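Local structure of surface presentation of antigens protein SpaK (Salmonella typhimurium, 2FM8) at residues I43-S46 / D51-I54; A102-D107 / E113-A118. The protein stores type III secretion effectors such as SipA and SopE in the bacterial cytoplasm as a chaperone and keeps them in a secretion-competent state. One frame throughout, in Å; residues are numbered along the deposited sequence.

Interaction 1. Residues I43-S46 / D51-I54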
loop_
_atom_site.group_PDB
_atom_site.type_symbol
_atom_site.label_atom_id
_atom_site.label_comp_id
_atom_site.label_asym_id
_atom_site.label_seq_id
_atom_site.Cartn_x
_atom_site.Cartn_y
_atom_site.Cartn_z
ATOM N N ILE A 43 2.443 -2.062 -24.785
ATOM C CA ILE A 43 3.268 -0.946 -24.356
ATOM C C ILE A 43 2.765 0.362 -25.005
ATOM O O ILE A 43 2.589 0.441 -26.239
ATOM C CB ILE A 43 4.721 -1.213 -24.708
ATOM C CG1 ILE A 43 5.188 -2.485 -23.993
ATOM C CG2 ILE A 43 5.604 0.029 -24.408
ATOM C CD1 ILE A 43 6.614 -2.942 -24.340
ATOM N N CYS A 44 2.511 1.364 -24.163
ATOM C CA CYS A 44 2.091 2.683 -24.596
ATOM C C CYS A 44 3.243 3.655 -24.452
ATOM O O CYS A 44 4.004 3.612 -23.484
ATOM C CB CYS A 44 0.897 3.189 -23.799
ATOM S SG CYS A 44 -0.546 2.100 -23.837
ATOM N N ILE A 45 3.362 4.528 -25.447
ATOM C CA ILE A 45 4.345 5.585 -25.445
ATOM C C ILE A 45 3.635 6.912 -25.632
ATOM O O ILE A 45 2.856 7.082 -26.575
ATOM C CB ILE A 45 5.382 5.416 -26.543
ATOM C CG1 ILE A 45 5.994 4.008 -26.465
ATOM C CG2 ILE A 45 6.452 6.525 -26.397
ATOM C CD1 ILE A 45 6.391 3.446 -27.732
ATOM N N SER A 46 3.899 7.853 -24.738
ATOM C CA SER A 46 3.302 9.169 -24.880
ATOM C C SER A 46 4.136 10.320 -24.370
ATOM O O SER A 46 4.929 10.161 -23.452
ATOM C CB SER A 46 1.965 9.222 -24.172
ATOM O OG SER A 46 1.219 10.220 -24.837
ATOM N N ASP A 51 7.378 15.581 -21.193
ATOM C CA ASP A 51 7.863 14.355 -20.570
ATOM C C ASP A 51 7.491 13.202 -21.499
ATOM O O ASP A 51 6.359 13.119 -21.947
ATOM C CB ASP A 51 7.179 14.105 -19.229
ATOM C CG ASP A 51 7.501 15.158 -18.174
ATOM O OD1 ASP A 51 8.672 15.532 -18.033
ATOM O OD2 ASP A 51 6.574 15.576 -17.454
ATOM N N VAL A 52 8.440 12.320 -21.775
ATOM C CA VAL A 52 8.135 11.084 -22.472
ATOM C C VAL A 52 7.900 9.934 -21.482
ATOM O O VAL A 52 8.762 9.612 -20.671
ATOM C CB VAL A 52 9.220 10.720 -23.466
ATOM C CG1 VAL A 52 8.894 9.395 -24.134
ATOM C CG2 VAL A 52 9.323 11.824 -24.525
ATOM N N TRP A 53 6.719 9.335 -21.565
ATOM C CA TRP A 53 6.357 8.203 -20.747
ATOM C C TRP A 53 6.199 6.903 -21.551
ATOM O O TRP A 53 5.587 6.879 -22.625
ATOM C CB TRP A 53 5.023 8.481 -20.061
ATOM C CG TRP A 53 5.041 9.519 -18.990
ATOM C CD1 TRP A 53 4.824 10.839 -19.152
ATOM C CD2 TRP A 53 5.229 9.310 -17.581
ATOM N NE1 TRP A 53 4.878 11.477 -17.961
ATOM C CE2 TRP A 53 5.121 10.563 -16.967
ATOM C CE3 TRP A 53 5.471 8.185 -16.784
ATOM C CZ2 TRP A 53 5.258 10.738 -15.582
ATOM C CZ3 TRP A 53 5.616 8.355 -15.402
ATOM C CH2 TRP A 53 5.504 9.614 -14.818
ATOM N N ILE A 54 6.724 5.816 -20.996
ATOM C CA ILE A 54 6.442 4.465 -21.499
ATOM C C ILE A 54 5.675 3.774 -20.386
ATOM O O ILE A 54 6.092 3.841 -19.218
ATOM C CB ILE A 54 7.745 3.688 -21.803
ATOM C CG1 ILE A 54 8.586 4.406 -22.854
ATOM C CG2 ILE A 54 7.463 2.244 -22.281
ATOM C CD1 ILE A 54 10.044 3.877 -22.883
#
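S46 and W53 grip each other through both of their peptide groups in an antiparallel beta hairpin formed by strands 43-48 and 51-57, the second and third strands of the five-stranded antiparallel sheet. As a hydrogen-bonded pair they exchange two bonds: S46 N donates to W53 O at 2.9 Å, in the plane of that carbonyl, and W53 N donates to S46 O at 2.7 Å, nearly straight at its hydrogen (175°) and almost in line with the C=O bond. W53 O also receives the CA-H of I45, its CA 3.3 Å away, so two hydrogens of consecutive residues converge on one acceptor. S46 O is shared in the same way with the CA-H of V52, at a longer distance.

The next pair, I45 with I54, is non-hydrogen-bonded, and its amides turn outward: I45 bonds with I33 on the strand to one side, I54 with A102 on the strand to the other. C44 has a backbone hydrogen bond with W55, and C44 O also receives the CA-H of I54, its CA 3.3 Å away.

The side chains divide by face. I43, I45, V52 and I54 stand on the face under helix 112-132 and helix 6-17, where L119, L126, I6 and V10 pack on them. S46 and W53 lie on the other face; S46 OG makes a weak hydrogen bond to T32 OG1, while W53 reaches strand 97-103, G86 of the second subunit and an apolar side chain of another protein's chain. On the helix-covered face, I43 and I54 run side by side. Both point CG2 anti to the backbone N, and these two methyls meet, I43 CG2 lying 3.6 Å from I54 CG2.

Interaction 2. Residues A102-D107 / E113-A118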
loop_
_atom_site.group_PDB
_atom_site.type_symbol
_atom_site.label_atom_id
_atom_site.label_comp_id
_atom_site.label_asym_id
_atom_site.label_seq_id
_atom_site.Cartn_x
_atom_site.Cartn_y
_atom_site.Cartn_z
ATOM N N ALA A 102 7.510 4.276 -16.917
ATOM C CA ALA A 102 8.843 4.846 -16.972
ATOM C C ALA A 102 8.747 6.289 -17.468
ATOM O O ALA A 102 8.238 6.540 -18.577
ATOM C CB ALA A 102 9.702 4.036 -17.910
ATOM N N LEU A 103 9.171 7.230 -16.635
ATOM C CA LEU A 103 9.387 8.587 -17.067
ATOM C C LEU A 103 10.779 8.573 -17.636
ATOM O O LEU A 103 11.746 8.536 -16.912
ATOM C CB LEU A 103 9.289 9.567 -15.883
ATOM C CG LEU A 103 9.612 11.036 -16.174
ATOM C CD1 LEU A 103 8.685 11.564 -17.225
ATOM C CD2 LEU A 103 9.513 11.867 -14.918
ATOM N N VAL A 104 10.879 8.587 -18.952
ATOM C CA VAL A 104 12.155 8.363 -19.618
ATOM C C VAL A 104 13.134 9.535 -19.433
ATOM O O VAL A 104 12.784 10.693 -19.671
ATOM C CB VAL A 104 11.976 8.148 -21.110
ATOM C CG1 VAL A 104 13.307 7.804 -21.753
ATOM C CG2 VAL A 104 10.945 7.040 -21.387
ATOM N N HIS A 105 14.369 9.209 -19.064
ATOM C CA HIS A 105 15.392 10.219 -18.907
ATOM C C HIS A 105 15.759 10.754 -20.305
ATOM O O HIS A 105 15.854 9.974 -21.230
ATOM C CB HIS A 105 16.612 9.619 -18.203
ATOM C CG HIS A 105 17.618 10.645 -17.766
ATOM N ND1 HIS A 105 18.400 11.345 -18.659
ATOM C CD2 HIS A 105 17.945 11.109 -16.536
ATOM C CE1 HIS A 105 19.178 12.186 -17.994
ATOM N NE2 HIS A 105 18.918 12.065 -16.705
ATOM N N PRO A 106 15.929 12.085 -20.468
ATOM C CA PRO A 106 16.307 12.642 -21.782
ATOM C C PRO A 106 17.580 12.078 -22.442
ATOM O O PRO A 106 17.672 12.081 -23.657
ATOM C CB PRO A 106 16.454 14.146 -21.506
ATOM C CG PRO A 106 15.687 14.390 -20.284
ATOM C CD PRO A 106 15.733 13.143 -19.467
ATOM N N ASP A 107 18.540 11.592 -21.655
ATOM C CA ASP A 107 19.700 10.850 -22.177
ATOM C C ASP A 107 19.281 9.717 -23.090
ATOM O O ASP A 107 20.057 9.307 -23.943
ATOM C CB ASP A 107 20.495 10.199 -21.042
ATOM C CG ASP A 107 21.293 11.190 -20.232
ATOM O OD1 ASP A 107 21.354 12.378 -20.587
ATOM O OD2 ASP A 107 21.859 10.763 -19.231
ATOM N N GLU A 113 18.950 4.531 -31.257
ATOM C CA GLU A 113 19.681 3.484 -30.545
ATOM C C GLU A 113 19.461 3.608 -29.041
ATOM O O GLU A 113 19.229 2.602 -28.361
ATOM C CB GLU A 113 21.174 3.503 -30.865
ATOM C CG GLU A 113 21.484 2.993 -32.265
ATOM C CD GLU A 113 22.960 3.121 -32.645
ATOM O OE1 GLU A 113 23.300 2.659 -33.768
ATOM O OE2 GLU A 113 23.777 3.677 -31.845
ATOM N N LYS A 114 19.547 4.839 -28.542
ATOM C CA LYS A 114 19.299 5.143 -27.145
ATOM C C LYS A 114 17.820 4.855 -26.757
ATOM O O LYS A 114 17.558 4.236 -25.716
ATOM C CB LYS A 114 19.696 6.592 -26.815
ATOM C CG LYS A 114 21.216 6.822 -26.463
ATOM C CD LYS A 114 21.563 6.365 -25.043
ATOM C CE LYS A 114 23.082 6.535 -24.658
ATOM N NZ LYS A 114 23.356 6.338 -23.152
ATOM N N PHE A 115 16.867 5.272 -27.594
ATOM C CA PHE A 115 15.479 5.016 -27.261
ATOM C C PHE A 115 15.149 3.517 -27.324
ATOM O O PHE A 115 14.335 3.043 -26.552
ATOM C CB PHE A 115 14.514 5.847 -28.108
ATOM C CG PHE A 115 13.118 5.895 -27.547
ATOM C CD1 PHE A 115 12.889 6.367 -26.261
ATOM C CD2 PHE A 115 12.030 5.420 -28.292
ATOM C CE1 PHE A 115 11.613 6.400 -25.725
ATOM C CE2 PHE A 115 10.743 5.450 -27.777
ATOM C CZ PHE A 115 10.527 5.925 -26.485
ATOM N N SER A 116 15.790 2.801 -28.247
ATOM C CA SER A 116 15.678 1.350 -28.352
ATOM C C SER A 116 16.120 0.667 -27.073
ATOM O O SER A 116 15.500 -0.276 -26.653
ATOM C CB SER A 116 16.490 0.819 -29.540
ATOM O OG SER A 116 16.200 -0.546 -29.821
ATOM N N THR A 117 17.181 1.166 -26.450
ATOM C CA THR A 117 17.627 0.642 -25.159
ATOM C C THR A 117 16.530 0.776 -24.104
ATOM O O THR A 117 16.273 -0.162 -23.334
ATOM C CB THR A 117 18.914 1.351 -24.693
ATOM O OG1 THR A 117 19.989 0.997 -25.590
ATOM C CG2 THR A 117 19.284 0.984 -23.252
ATOM N N ALA A 118 15.885 1.943 -24.076
ATOM C CA ALA A 118 14.781 2.169 -23.164
ATOM C C ALA A 118 13.589 1.254 -23.465
ATOM O O ALA A 118 13.000 0.710 -22.545
ATOM C CB ALA A 118 14.331 3.642 -23.213
#
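V104 and F115 make the apolar part of this contact, in which the segment leaving strand 97-103 packs against the first turns of helix 112-132. V104 points its CB toward the helix, and its CG2 methyl meets the F115 ring at the edge, close to the ring plane, with CG2 4.4 Å from F115 CE1. The phenyl group comes within reach because its CG lies anti to the backbone N (chi1 -164°), carrying the far end of the ring nearer to V104 than its CB direction alone would. A118, one turn further on, also turns its methyl toward the 102-107 segment.

At the exposed end of the contact the meeting is between a methylene chain and a backbone oxygen. The aliphatic part of K114 passes the backbone carbonyl of D107, with CD 3.5 Å from D107 O, and a bend at chi2 (-77°) brings the chain round that oxygen. The charged ends stay apart, K114 NZ being 6.1 Å from D107 OD2, so any attraction between them acts over a distance; K114 also has a cation-pi partner in F108.

Within the 102-107 segment there is a side-chain hydrogen bond: D107 N donates to H105 ND1 at 3.0 Å. The donor lies in the imidazole plane, which ties the ring to the start of the 3-10 segment.

Around this contact, V104 and F115 both lean on I54 of strand 51-57. F115 also touches L9 and V10 of helix 6-17, so that it carries helix 112-132 into the junction of strand 51-57 and helix 6-17.

Overall arrangement
Interaction 1 closes before interaction 2 opens along the chain, and their centres lie about 10 Å apart. They join at strands 51-57 and 97-103, neighbours in the antiparallel sheet, where V52 O and V104 N are probably hydrogen-bonded and I54 CD1 packs on V104 CG2. The hairpin of interaction 1 is thus continued across the sheet into the strand from which the 102-107 segment emerges. Helix 112-132 is the other shared element: interaction 2 holds its early turns, while later turns lie over the hairpin. Together the two contacts link the sheet to its covering helix, and W53, on the face away from the helices, reaches a second subunit and another protein.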